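Local coordinates for short-chain dehydrogenase/reductase SDR (Paraburkholderia phymatum, PDB 5VA8), which binds NADP and probably catalyses NADP(H)-dependent oxidation or reduction of a substrate, at residues 142-147 and 242-247; 175-180 and 252-257. All blocks are in the same frame, centred on the assembly; numbering follows the deposited sequence. Where two conformers were deposited one is given.

Contact 1 lies against strand 141-146 and contact 2 at the entry to strand 255-258; in the order of the parallel sheet, strand 184-191 runs between these two, and the contact centres lie about 10 Å apart. Contact 1 joins strand 141-146 to the end of helix 233-243, whereas contact 2 sets the end of helix 159-179 against the turn that leads into strand 255-258. Along the chain the segments alternate, so the two connections cross. The contacts also meet directly, where Leu243 CD2 packs 3.6 Å from Trp256 CH2. Through residues of 242-247 and of 175-180 and 252-257, both reach a second subunit, placing this end of the Rossmann fold beside a subunit interface.

Contact 1: residues 142-147 and 242-247; sequences RVVNIT and FLCSVH
Arg142, near the start of strand 141-146, reaches across the C-terminal end of helix 233-243 and takes hold of Ser245 O with two nitrogens of its guanidinium. NE lies 3.2 Å and NH2 3.0 Å from Ser245 O, and the N-H...O angles of 143° and 153° show that neither bond is quite straight. The oxygen sits at the edge of the guanidinium, in its plane, while both nitrogens approach from the same face of the carbonyl plane. This side-on grip fixes the rotation of the group. A bend at chi2 (-74°) lays the aliphatic part of the chain along the backbone of 243-244, with CD 3.3 Å from Leu243 O. CG lies 3.5 Å from Cys244 O, which the contact buries without any partner in the model. Arginine suits the place because its methylenes pack on the turn while its far end answers a peptide oxygen; a water also links NH2, weakly, to Val246 O.

Val144 has its side chain on the same side of the strand. CG2, anti to the carbonyl carbon, is the branch that makes the contact: it lies 3.8 Å from Cys244 SG and 4.0 Å from Leu243 CB. A short branched residue fits well here and also touches Leu189 of the neighbouring strand. The turn that Arg142 grips is itself braced by Ser245, whose OG donates to Phe242 O and accepts from His247 N, 3.0 Å away; the latter bond makes an ST turn. Farther along the strand and just past it, Ile146 and Thr147 touch the bound NADP, as expected at a strand's C-terminal end in a Rossmann fold. In that fold, the end of helix 233-243 and the turn after it pack against the start of a central strand.

Contact 2: residues 175-180 and 252-257; sequences VARKVA and TGQNWL
Thr252, Arg177 and Gly253 have the most surface buried here, and Ala176 CB points at the Thr252-Gly253 backbone, 3.6 Å from Gly253 N and 3.7 Å from Thr252 OG1; so small a side chain lets the helix come close to the turn. Gly253 suits its positive phi (70°) and, having no side chain, lets the Arg177 guanidinium pass close to its backbone. Thr252 uses both branches: CG2 rests 4.2 Å from Ala180 CB, while OG1, anti to the backbone N (chi1 -164°), accepts a hydrogen bond from Ile186 N and is joined by a water to Ala176 O. In the Rossmann fold this is where a helix flanking the sheet meets the loop entering strand 255-258, the outermost strand of the sheet within this chain. Arg177 extends from CG to NE across that loop, but its NH2 lies 4.0 Å from Gly253 O, too far for a direct bond, so waters make the link. NH1 donates to Ala173 O and to a water in the guanidinium plane, which lies 2.7 Å from Gly253 O. NH2 donates to Tyr263 O of the second subunit. Gln254 NE2 folds back to donate to Thr252 O, 2.9 Å away and nearly straight at 165°.

Contact 1: residues 142-147 and 242-247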
# COMPACT_ATOMS: atom_id res chain seq x y z
N ARG A 142 19.35 15.80 4.47
CA ARG A 142 18.01 15.42 4.92
C ARG A 142 17.00 16.29 4.21
O ARG A 142 17.08 17.52 4.28
CB ARG A 142 17.85 15.58 6.43
CG ARG A 142 18.83 14.77 7.27
CD ARG A 142 18.45 13.30 7.26
NE ARG A 142 19.24 12.49 8.20
CZ ARG A 142 20.33 11.81 7.88
NH1 ARG A 142 20.81 11.84 6.64
NH2 ARG A 142 20.95 11.08 8.81
N VAL A 143 16.06 15.66 3.52
CA VAL A 143 14.93 16.37 2.92
C VAL A 143 13.66 15.79 3.53
O VAL A 143 13.49 14.56 3.54
CB VAL A 143 14.88 16.23 1.39
CG1 VAL A 143 13.65 16.96 0.83
CG2 VAL A 143 16.18 16.75 0.75
N VAL A 144 12.79 16.65 4.05
CA VAL A 144 11.49 16.25 4.58
C VAL A 144 10.45 17.06 3.83
O VAL A 144 10.46 18.30 3.89
CB VAL A 144 11.38 16.50 6.09
CG1 VAL A 144 9.95 16.18 6.57
CG2 VAL A 144 12.40 15.65 6.85
N ASN A 145 9.55 16.38 3.13
CA ASN A 145 8.47 17.04 2.40
C ASN A 145 7.18 16.95 3.22
O ASN A 145 6.71 15.85 3.51
CB ASN A 145 8.26 16.39 1.03
CG ASN A 145 9.54 16.31 0.24
OD1 ASN A 145 10.12 17.34 -0.10
ND2 ASN A 145 9.98 15.10 -0.06
N ILE A 146 6.61 18.10 3.56
CA ILE A 146 5.31 18.11 4.23
C ILE A 146 4.25 17.92 3.15
O ILE A 146 4.12 18.76 2.26
CB ILE A 146 5.08 19.42 4.99
CG1 ILE A 146 6.11 19.58 6.11
CG2 ILE A 146 3.64 19.47 5.53
CD1 ILE A 146 5.98 20.92 6.84
N THR A 147 3.51 16.81 3.23
CA THR A 147 2.49 16.53 2.22
C THR A 147 1.13 16.50 2.90
O THR A 147 0.70 17.54 3.42
CB THR A 147 2.81 15.25 1.44
OG1 THR A 147 2.84 14.10 2.30
CG2 THR A 147 4.17 15.39 0.72
N PHE A 242 13.38 14.32 14.23
CA PHE A 242 13.94 12.97 14.28
C PHE A 242 14.38 12.50 12.90
O PHE A 242 15.48 11.94 12.74
CB PHE A 242 12.95 11.98 14.88
CG PHE A 242 13.54 10.61 15.04
CD1 PHE A 242 14.37 10.34 16.11
CD2 PHE A 242 13.38 9.65 14.05
CE1 PHE A 242 14.97 9.09 16.25
CE2 PHE A 242 13.98 8.40 14.19
CZ PHE A 242 14.77 8.13 15.28
N LEU A 243 13.55 12.73 11.87
CA LEU A 243 13.95 12.35 10.52
C LEU A 243 15.22 13.07 10.09
O LEU A 243 16.02 12.52 9.33
CB LEU A 243 12.84 12.66 9.51
CG LEU A 243 11.65 11.71 9.49
CD1 LEU A 243 10.56 12.28 8.58
CD2 LEU A 243 12.06 10.31 9.02
N CYS A 244 15.42 14.29 10.58
CA CYS A 244 16.58 15.06 10.18
C CYS A 244 17.83 14.70 10.97
O CYS A 244 18.90 15.25 10.69
CB CYS A 244 16.30 16.56 10.33
SG CYS A 244 15.07 17.18 9.15
N SER A 245 17.72 13.78 11.94
CA SER A 245 18.80 13.51 12.87
C SER A 245 19.79 12.48 12.31
O SER A 245 19.55 11.82 11.30
CB SER A 245 18.24 12.99 14.19
OG SER A 245 17.85 11.62 14.05
N VAL A 246 20.90 12.33 13.04
CA VAL A 246 21.87 11.29 12.71
C VAL A 246 21.38 9.91 13.08
O VAL A 246 22.08 8.93 12.80
CB VAL A 246 23.22 11.57 13.40
CG1 VAL A 246 23.73 12.95 12.99
CG2 VAL A 246 23.09 11.44 14.93
N HIS A 247 20.20 9.79 13.70
CA HIS A 247 19.64 8.50 14.06
C HIS A 247 18.61 8.00 13.06
O HIS A 247 18.04 6.92 13.27
CB HIS A 247 19.02 8.56 15.46
CG HIS A 247 19.96 9.10 16.49
ND1 HIS A 247 21.14 8.47 16.82
CD2 HIS A 247 19.91 10.22 17.24
CE1 HIS A 247 21.77 9.17 17.74
NE2 HIS A 247 21.05 10.24 18.01
O HOH W 1 23.25 9.65 10.20

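Contact 2: residues 175-180 and 252-257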
# COMPACT_ATOMS: atom_id res chain seq x y z
N VAL A 175 13.77 9.51 -6.49
CA VAL A 175 14.97 10.28 -6.16
C VAL A 175 15.52 9.87 -4.79
O VAL A 175 16.74 9.83 -4.59
CB VAL A 175 14.70 11.79 -6.25
CG1 VAL A 175 13.67 12.24 -5.24
CG2 VAL A 175 16.00 12.58 -6.08
N ALA A 176 14.65 9.54 -3.83
CA ALA A 176 15.14 9.07 -2.53
C ALA A 176 16.08 7.88 -2.72
O ALA A 176 17.17 7.83 -2.13
CB ALA A 176 13.97 8.68 -1.62
N ARG A 177 15.69 6.92 -3.54
CA ARG A 177 16.55 5.75 -3.66
C ARG A 177 17.79 6.04 -4.51
O ARG A 177 18.85 5.44 -4.28
CB ARG A 177 15.73 4.59 -4.20
CG ARG A 177 14.76 4.08 -3.11
CD ARG A 177 13.52 3.46 -3.67
NE ARG A 177 12.65 2.89 -2.64
CZ ARG A 177 11.57 3.50 -2.16
NH1 ARG A 177 11.23 4.71 -2.59
NH2 ARG A 177 10.82 2.90 -1.24
N LYS A 178 17.69 6.99 -5.44
CA LYS A 178 18.81 7.36 -6.30
C LYS A 178 19.95 7.99 -5.50
O LYS A 178 21.13 7.71 -5.75
CB LYS A 178 18.32 8.33 -7.37
CG LYS A 178 19.40 8.83 -8.32
CD LYS A 178 19.98 7.67 -9.09
CE LYS A 178 19.77 7.84 -10.58
NZ LYS A 178 20.31 6.66 -11.32
N VAL A 179 19.62 8.86 -4.54
CA VAL A 179 20.64 9.63 -3.83
C VAL A 179 21.03 8.98 -2.51
O VAL A 179 21.98 9.45 -1.85
CB VAL A 179 20.19 11.08 -3.58
CG1 VAL A 179 19.86 11.76 -4.90
CG2 VAL A 179 18.99 11.14 -2.63
N ALA A 180 20.36 7.90 -2.12
CA ALA A 180 20.68 7.25 -0.85
C ALA A 180 22.14 6.80 -0.70
O ALA A 180 22.62 6.76 0.45
CB ALA A 180 19.74 6.06 -0.62
N THR A 252 14.72 6.11 4.42
CA THR A 252 14.58 6.97 3.25
C THR A 252 13.48 6.44 2.34
O THR A 252 13.16 5.25 2.34
CB THR A 252 15.91 7.13 2.49
OG1 THR A 252 15.77 8.24 1.60
CG2 THR A 252 16.27 5.86 1.67
N GLY A 253 12.88 7.37 1.59
CA GLY A 253 11.76 6.99 0.75
C GLY A 253 10.50 6.63 1.50
O GLY A 253 9.62 5.97 0.94
N GLN A 254 10.38 7.04 2.76
CA GLN A 254 9.26 6.63 3.60
C GLN A 254 8.23 7.74 3.73
O GLN A 254 8.56 8.93 3.73
CB GLN A 254 9.75 6.22 4.99
CG GLN A 254 10.69 5.00 4.94
CD GLN A 254 10.15 3.87 4.06
OE1 GLN A 254 9.06 3.33 4.31
NE2 GLN A 254 10.90 3.53 3.01
N ASN A 255 6.97 7.32 3.82
CA ASN A 255 5.83 8.20 4.01
C ASN A 255 5.35 7.99 5.44
O ASN A 255 4.72 6.98 5.74
CB ASN A 255 4.75 7.90 2.98
CG ASN A 255 5.17 8.34 1.60
OD1 ASN A 255 5.07 9.51 1.27
ND2 ASN A 255 5.71 7.41 0.81
N TRP A 256 5.66 8.95 6.31
CA TRP A 256 5.28 8.86 7.73
C TRP A 256 3.95 9.57 7.92
O TRP A 256 3.89 10.80 7.86
CB TRP A 256 6.35 9.48 8.62
CG TRP A 256 7.49 8.56 9.00
CD1 TRP A 256 7.78 7.36 8.46
CD2 TRP A 256 8.46 8.80 10.02
NE1 TRP A 256 8.90 6.81 9.09
CE2 TRP A 256 9.32 7.68 10.05
CE3 TRP A 256 8.67 9.84 10.93
CZ2 TRP A 256 10.38 7.59 10.95
CZ3 TRP A 256 9.73 9.74 11.82
CH2 TRP A 256 10.57 8.63 11.82
N LEU A 257 2.90 8.80 8.17
CA LEU A 257 1.57 9.37 8.39
C LEU A 257 1.41 9.66 9.88
O LEU A 257 1.58 8.76 10.72
CB LEU A 257 0.52 8.38 7.89
CG LEU A 257 -0.95 8.72 8.06
CD1 LEU A 257 -1.30 9.96 7.25
CD2 LEU A 257 -1.78 7.52 7.62
O HOH W 2 17.62 9.14 -0.00
O HOH W 3 8.80 6.13 -1.59
O HOH W 4 8.15 3.27 0.91